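Local coordinates for protein probable enoyl-CoA hydratase/isomerase (Pseudomonas aeruginosa PAO1, PDB 5WYD) that probably acts as a crotonase-family enoyl-CoA hydratase/isomerase with hydro-lyase activity, with an implied role in biosynthesis of the diffusible signal factor, at residues W40-I52 and E93-L105. The protein carries 1 engineered substitution. Numbering follows the deposited sequence.
Sequences WDRDSLIGLRQLI and EMARRFGEAFEAL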
loop_
_atom_site.group_PDB
_atom_site.type_symbol
_atom_site.label_atom_id
_atom_site.label_comp_id
_atom_site.label_asym_id
_atom_site.label_seq_id
_atom_site.Cartn_x
_atom_site.Cartn_y
_atom_site.Cartn_z
ATOM N N TRP A 40 -26.835 -17.500 -12.685
ATOM C CA TRP A 40 -25.551 -18.175 -12.851
ATOM C C TRP A 40 -25.537 -19.577 -12.282
ATOM O O TRP A 40 -26.178 -19.868 -11.267
ATOM C CB TRP A 40 -24.421 -17.392 -12.199
ATOM C CG TRP A 40 -24.050 -16.248 -12.978
ATOM C CD1 TRP A 40 -24.368 -14.965 -12.732
ATOM C CD2 TRP A 40 -23.320 -16.269 -14.207
ATOM N NE1 TRP A 40 -23.857 -14.164 -13.720
ATOM C CE2 TRP A 40 -23.211 -14.948 -14.641
ATOM C CE3 TRP A 40 -22.751 -17.283 -14.983
ATOM C CZ2 TRP A 40 -22.547 -14.606 -15.817
ATOM C CZ3 TRP A 40 -22.097 -16.938 -16.150
ATOM C CH2 TRP A 40 -22.003 -15.614 -16.556
ATOM N N ASP A 41 -24.739 -20.426 -12.916
ATOM C CA ASP A 41 -24.598 -21.818 -12.553
ATOM C C ASP A 41 -23.115 -22.145 -12.564
ATOM O O ASP A 41 -22.304 -21.412 -13.138
ATOM C CB ASP A 41 -25.389 -22.671 -13.564
ATOM C CG ASP A 41 -25.363 -24.155 -13.272
ATOM O OD1 ASP A 41 -24.561 -24.610 -12.426
ATOM O OD2 ASP A 41 -26.152 -24.873 -13.930
ATOM N N ARG A 42 -22.758 -23.237 -11.886
ATOM C CA ARG A 42 -21.370 -23.692 -11.911
ATOM C C ARG A 42 -20.901 -24.000 -13.318
ATOM O O ARG A 42 -19.753 -23.712 -13.684
ATOM C CB ARG A 42 -21.221 -24.970 -11.130
ATOM C CG ARG A 42 -19.958 -25.711 -11.536
ATOM C CD ARG A 42 -19.946 -27.017 -10.901
ATOM N NE ARG A 42 -20.062 -26.914 -9.478
ATOM C CZ ARG A 42 -19.018 -27.007 -8.704
ATOM N NH1 ARG A 42 -17.806 -27.207 -9.264
ATOM N NH2 ARG A 42 -19.230 -26.930 -7.402
ATOM N N ASP A 43 -21.756 -24.666 -14.089
ATOM C CA ASP A 43 -21.402 -25.007 -15.457
ATOM C C ASP A 43 -21.149 -23.727 -16.234
ATOM O O ASP A 43 -20.206 -23.642 -17.033
ATOM C CB ASP A 43 -22.527 -25.849 -16.096
ATOM C CG ASP A 43 -22.036 -26.826 -17.191
ATOM O OD1 ASP A 43 -20.891 -26.706 -17.666
ATOM O OD2 ASP A 43 -22.821 -27.718 -17.586
ATOM N N SER A 44 -21.980 -22.710 -15.984
ATOM C CA SER A 44 -21.816 -21.412 -16.624
ATOM C C SER A 44 -20.539 -20.695 -16.170
ATOM O O SER A 44 -19.789 -20.169 -17.002
ATOM C CB SER A 44 -23.072 -20.575 -16.366
ATOM O OG SER A 44 -23.373 -20.468 -14.984
ATOM N N LEU A 45 -20.255 -20.689 -14.865
ATOM C CA LEU A 45 -19.104 -19.941 -14.361
ATOM C C LEU A 45 -17.777 -20.462 -14.896
ATOM O O LEU A 45 -16.894 -19.668 -15.245
ATOM C CB LEU A 45 -19.088 -19.953 -12.837
ATOM C CG LEU A 45 -20.210 -19.164 -12.168
ATOM C CD1 LEU A 45 -20.077 -19.216 -10.684
ATOM C CD2 LEU A 45 -20.124 -17.750 -12.626
ATOM N N ILE A 46 -17.580 -21.781 -14.911
ATOM C CA ILE A 46 -16.317 -22.286 -15.437
ATOM C C ILE A 46 -16.186 -21.925 -16.902
ATOM O O ILE A 46 -15.146 -21.420 -17.339
ATOM C CB ILE A 46 -16.182 -23.805 -15.233
ATOM C CG1 ILE A 46 -16.070 -24.157 -13.751
ATOM C CG2 ILE A 46 -14.955 -24.306 -15.972
ATOM C CD1 ILE A 46 -16.135 -25.643 -13.508
ATOM N N GLY A 47 -17.257 -22.108 -17.673
ATOM C CA GLY A 47 -17.167 -21.769 -19.073
ATOM C C GLY A 47 -16.761 -20.324 -19.236
ATOM O O GLY A 47 -15.840 -20.012 -19.996
ATOM N N LEU A 48 -17.337 -19.449 -18.411
ATOM C CA LEU A 48 -17.039 -18.033 -18.530
ATOM C C LEU A 48 -15.559 -17.790 -18.354
ATOM O O LEU A 48 -14.916 -17.187 -19.218
ATOM C CB LEU A 48 -17.821 -17.254 -17.497
ATOM C CG LEU A 48 -17.384 -15.807 -17.598
ATOM C CD1 LEU A 48 -17.609 -15.297 -18.998
ATOM C CD2 LEU A 48 -18.127 -14.988 -16.554
ATOM N N ARG A 49 -14.978 -18.346 -17.291
ATOM C CA ARG A 49 -13.541 -18.232 -17.136
ATOM C C ARG A 49 -12.835 -18.837 -18.337
ATOM O O ARG A 49 -11.993 -18.199 -18.971
ATOM C CB ARG A 49 -13.097 -18.974 -15.892
ATOM C CG ARG A 49 -11.602 -18.935 -15.744
ATOM C CD ARG A 49 -11.058 -20.047 -14.876
ATOM N NE ARG A 49 -12.028 -20.548 -13.921
ATOM C CZ ARG A 49 -12.088 -21.821 -13.567
ATOM N NH1 ARG A 49 -11.242 -22.680 -14.116
ATOM N NH2 ARG A 49 -12.981 -22.230 -12.670
ATOM N N GLN A 50 -13.234 -20.036 -18.717
ATOM C CA GLN A 50 -12.592 -20.653 -19.853
ATOM C C GLN A 50 -12.813 -19.829 -21.094
ATOM O O GLN A 50 -11.874 -19.582 -21.856
ATOM C CB GLN A 50 -13.141 -22.055 -20.030
ATOM C CG GLN A 50 -12.784 -22.966 -18.903
ATOM C CD GLN A 50 -13.360 -24.326 -19.097
ATOM O OE1 GLN A 50 -14.169 -24.539 -19.987
ATOM N NE2 GLN A 50 -12.919 -25.270 -18.295
ATOM N N LEU A 51 -14.025 -19.322 -21.273
ATOM C CA LEU A 51 -14.287 -18.577 -22.486
ATOM C C LEU A 51 -13.368 -17.374 -22.568
ATOM O O LEU A 51 -12.685 -17.186 -23.581
ATOM C CB LEU A 51 -15.758 -18.201 -22.541
ATOM C CG LEU A 51 -16.297 -17.471 -23.747
ATOM C CD1 LEU A 51 -15.909 -18.226 -24.993
ATOM C CD2 LEU A 51 -17.798 -17.562 -23.562
ATOM N N ILE A 52 -13.189 -16.676 -21.445
ATOM C CA ILE A 52 -12.336 -15.486 -21.424
ATOM C C ILE A 52 -10.913 -15.826 -21.816
ATOM O O ILE A 52 -10.277 -15.095 -22.582
ATOM C CB ILE A 52 -12.370 -14.837 -20.038
ATOM C CG1 ILE A 52 -13.771 -14.375 -19.709
ATOM C CG2 ILE A 52 -11.454 -13.649 -20.020
ATOM C CD1 ILE A 52 -14.262 -13.294 -20.651
ATOM N N GLU A 93 -16.882 -23.395 -2.340
ATOM C CA GLU A 93 -16.495 -23.676 -3.717
ATOM C C GLU A 93 -17.149 -22.701 -4.675
ATOM O O GLU A 93 -16.511 -22.243 -5.629
ATOM C CB GLU A 93 -16.864 -25.110 -4.103
ATOM C CG GLU A 93 -16.390 -25.551 -5.500
ATOM C CD GLU A 93 -16.704 -27.003 -5.718
ATOM O OE1 GLU A 93 -17.626 -27.501 -5.049
ATOM O OE2 GLU A 93 -15.995 -27.697 -6.475
ATOM N N MET A 94 -18.428 -22.383 -4.466
ATOM C CA MET A 94 -19.064 -21.481 -5.422
ATOM C C MET A 94 -18.521 -20.064 -5.267
ATOM O O MET A 94 -18.384 -19.336 -6.255
ATOM C CB MET A 94 -20.587 -21.511 -5.310
ATOM C CG MET A 94 -21.200 -22.877 -5.461
ATOM S SD MET A 94 -20.523 -23.903 -6.784
ATOM C CE MET A 94 -20.712 -22.886 -8.254
ATOM N N ALA A 95 -18.211 -19.643 -4.041
ATOM C CA ALA A 95 -17.627 -18.316 -3.882
ATOM C C ALA A 95 -16.331 -18.192 -4.687
ATOM O O ALA A 95 -16.063 -17.143 -5.290
ATOM C CB ALA A 95 -17.372 -18.031 -2.405
ATOM N N ARG A 96 -15.520 -19.256 -4.712
ATOM C CA ARG A 96 -14.282 -19.246 -5.482
ATOM C C ARG A 96 -14.572 -19.103 -6.971
ATOM O O ARG A 96 -13.935 -18.296 -7.661
ATOM C CB ARG A 96 -13.505 -20.528 -5.176
ATOM C CG ARG A 96 -12.163 -20.697 -5.846
ATOM C CD ARG A 96 -11.092 -19.833 -5.229
ATOM N NE ARG A 96 -9.906 -19.911 -6.049
ATOM C CZ ARG A 96 -8.679 -19.683 -5.621
ATOM N NH1 ARG A 96 -7.653 -19.790 -6.448
ATOM N NH2 ARG A 96 -8.476 -19.368 -4.372
ATOM N N ARG A 97 -15.585 -19.831 -7.458
ATOM C CA ARG A 97 -15.939 -19.814 -8.872
ATOM C C ARG A 97 -16.360 -18.427 -9.330
ATOM O O ARG A 97 -15.977 -17.988 -10.418
ATOM C CB ARG A 97 -17.075 -20.798 -9.124
ATOM C CG ARG A 97 -16.717 -22.275 -9.030
ATOM C CD ARG A 97 -15.562 -22.625 -9.926
ATOM N NE ARG A 97 -15.089 -23.991 -9.721
ATOM C CZ ARG A 97 -14.113 -24.340 -8.886
ATOM N NH1 ARG A 97 -13.761 -25.619 -8.790
ATOM N NH2 ARG A 97 -13.495 -23.426 -8.142
ATOM N N PHE A 98 -17.174 -17.734 -8.536
ATOM C CA PHE A 98 -17.568 -16.385 -8.928
ATOM C C PHE A 98 -16.361 -15.486 -9.019
ATOM O O PHE A 98 -16.206 -14.722 -9.977
ATOM C CB PHE A 98 -18.546 -15.763 -7.937
ATOM C CG PHE A 98 -19.984 -16.083 -8.206
ATOM C CD1 PHE A 98 -20.623 -15.513 -9.281
ATOM C CD2 PHE A 98 -20.718 -16.869 -7.336
ATOM C CE1 PHE A 98 -21.945 -15.765 -9.548
ATOM C CE2 PHE A 98 -22.061 -17.111 -7.573
ATOM C CZ PHE A 98 -22.665 -16.571 -8.700
ATOM N N GLY A 99 -15.492 -15.555 -8.019
ATOM C CA GLY A 99 -14.330 -14.700 -8.040
ATOM C C GLY A 99 -13.459 -14.986 -9.242
ATOM O O GLY A 99 -13.119 -14.083 -9.999
ATOM N N GLU A 100 -13.183 -16.264 -9.489
ATOM C CA GLU A 100 -12.326 -16.624 -10.613
ATOM C C GLU A 100 -12.925 -16.190 -11.934
ATOM O O GLU A 100 -12.242 -15.580 -12.771
ATOM C CB GLU A 100 -12.081 -18.133 -10.642
ATOM C CG GLU A 100 -11.414 -18.721 -9.432
ATOM C CD GLU A 100 -11.297 -20.233 -9.535
ATOM O OE1 GLU A 100 -11.709 -20.813 -10.563
ATOM O OE2 GLU A 100 -10.721 -20.847 -8.620
ATOM N N ALA A 101 -14.200 -16.513 -12.147
ATOM C CA ALA A 101 -14.822 -16.189 -13.416
ATOM C C ALA A 101 -14.897 -14.684 -13.602
ATOM O O ALA A 101 -14.395 -14.143 -14.592
ATOM C CB ALA A 101 -16.211 -16.829 -13.482
ATOM N N PHE A 102 -15.434 -13.979 -12.610
ATOM C CA PHE A 102 -15.588 -12.534 -12.745
ATOM C C PHE A 102 -14.244 -11.830 -12.855
ATOM O O PHE A 102 -14.101 -10.867 -13.619
ATOM C CB PHE A 102 -16.400 -11.972 -11.594
ATOM C CG PHE A 102 -17.835 -12.389 -11.628
ATOM C CD1 PHE A 102 -18.498 -12.604 -12.832
ATOM C CD2 PHE A 102 -18.533 -12.529 -10.466
ATOM C CE1 PHE A 102 -19.819 -12.981 -12.846
ATOM C CE2 PHE A 102 -19.855 -12.864 -10.483
ATOM C CZ PHE A 102 -20.501 -13.107 -11.659
ATOM N N GLU A 103 -13.259 -12.262 -12.081
ATOM C CA GLU A 103 -11.943 -11.665 -12.224
ATOM C C GLU A 103 -11.391 -11.913 -13.618
ATOM O O GLU A 103 -10.740 -11.039 -14.201
ATOM C CB GLU A 103 -11.038 -12.221 -11.154
ATOM C CG GLU A 103 -11.429 -11.748 -9.774
ATOM C CD GLU A 103 -10.688 -12.523 -8.736
ATOM O OE1 GLU A 103 -10.841 -12.255 -7.527
ATOM O OE2 GLU A 103 -9.908 -13.390 -9.158
ATOM N N ALA A 104 -11.642 -13.099 -14.173
ATOM C CA ALA A 104 -11.208 -13.357 -15.541
ATOM C C ALA A 104 -11.862 -12.378 -16.513
ATOM O O ALA A 104 -11.198 -11.845 -17.411
ATOM C CB ALA A 104 -11.516 -14.798 -15.936
ATOM N N LEU A 105 -13.163 -12.117 -16.334
ATOM C CA LEU A 105 -13.851 -11.175 -17.205
ATOM C C LEU A 105 -13.249 -9.791 -17.059
ATOM O O LEU A 105 -12.913 -9.131 -18.056
ATOM C CB LEU A 105 -15.338 -11.151 -16.838
ATOM C CG LEU A 105 -16.211 -10.040 -17.428
ATOM C CD1 LEU A 105 -16.191 -10.106 -18.948
ATOM C CD2 LEU A 105 -17.650 -9.981 -16.836
HETATM O O HOH W 1 -15.202 -19.699 -11.926
#
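Two neighbouring helices of the crotonase fold, 42-57 and 88-106, run in the same general direction; the axes of their two segments approach to 8.1 Å at 30°. Their CA atoms come closest at Arg49 and Ala101, and Ala101, with nothing beyond CB, sets that methyl 3.4 Å from Leu45 O. On the buried side, Leu45 CD1 sits squarely over the Phe98 ring, 3.9 Å from its centroid, a CH-pi contact almost on the ring normal. Phe98 and Phe102 both turn an edge to the face of the Trp40 indole, Phe98 in an offset T-shape and Phe102 with planes at 82°. Cys127 of helix 123-130 also packs on Trp40 and Phe102. Farther along, Ile52 CD1 meets Leu105 CD1.

The outer side is ionic. Arg42, bent at chi3 (-56°), brings NH2 to Glu93 OE1 at 2.9 Å; the oxygen lies in the guanidinium plane but is approached from above the carboxylate. Glu100 OE1 instead lies over the face of the Arg49 guanidinium, 2.8 Å from NH2, a purely electrostatic pairing. Glu100 OE2 takes a bond from Arg96 NE through its anti lone pair, and Arg96 goes on to Glu243 and Asp247 of a neighbouring subunit. Arg97 wedges among Arg42, Leu45, Ile46 and Arg49, its buried NE without a partner. Glu93 and Glu100, each also at long salt-bridge distance from Arg97, probably offset the positive charge gathered there.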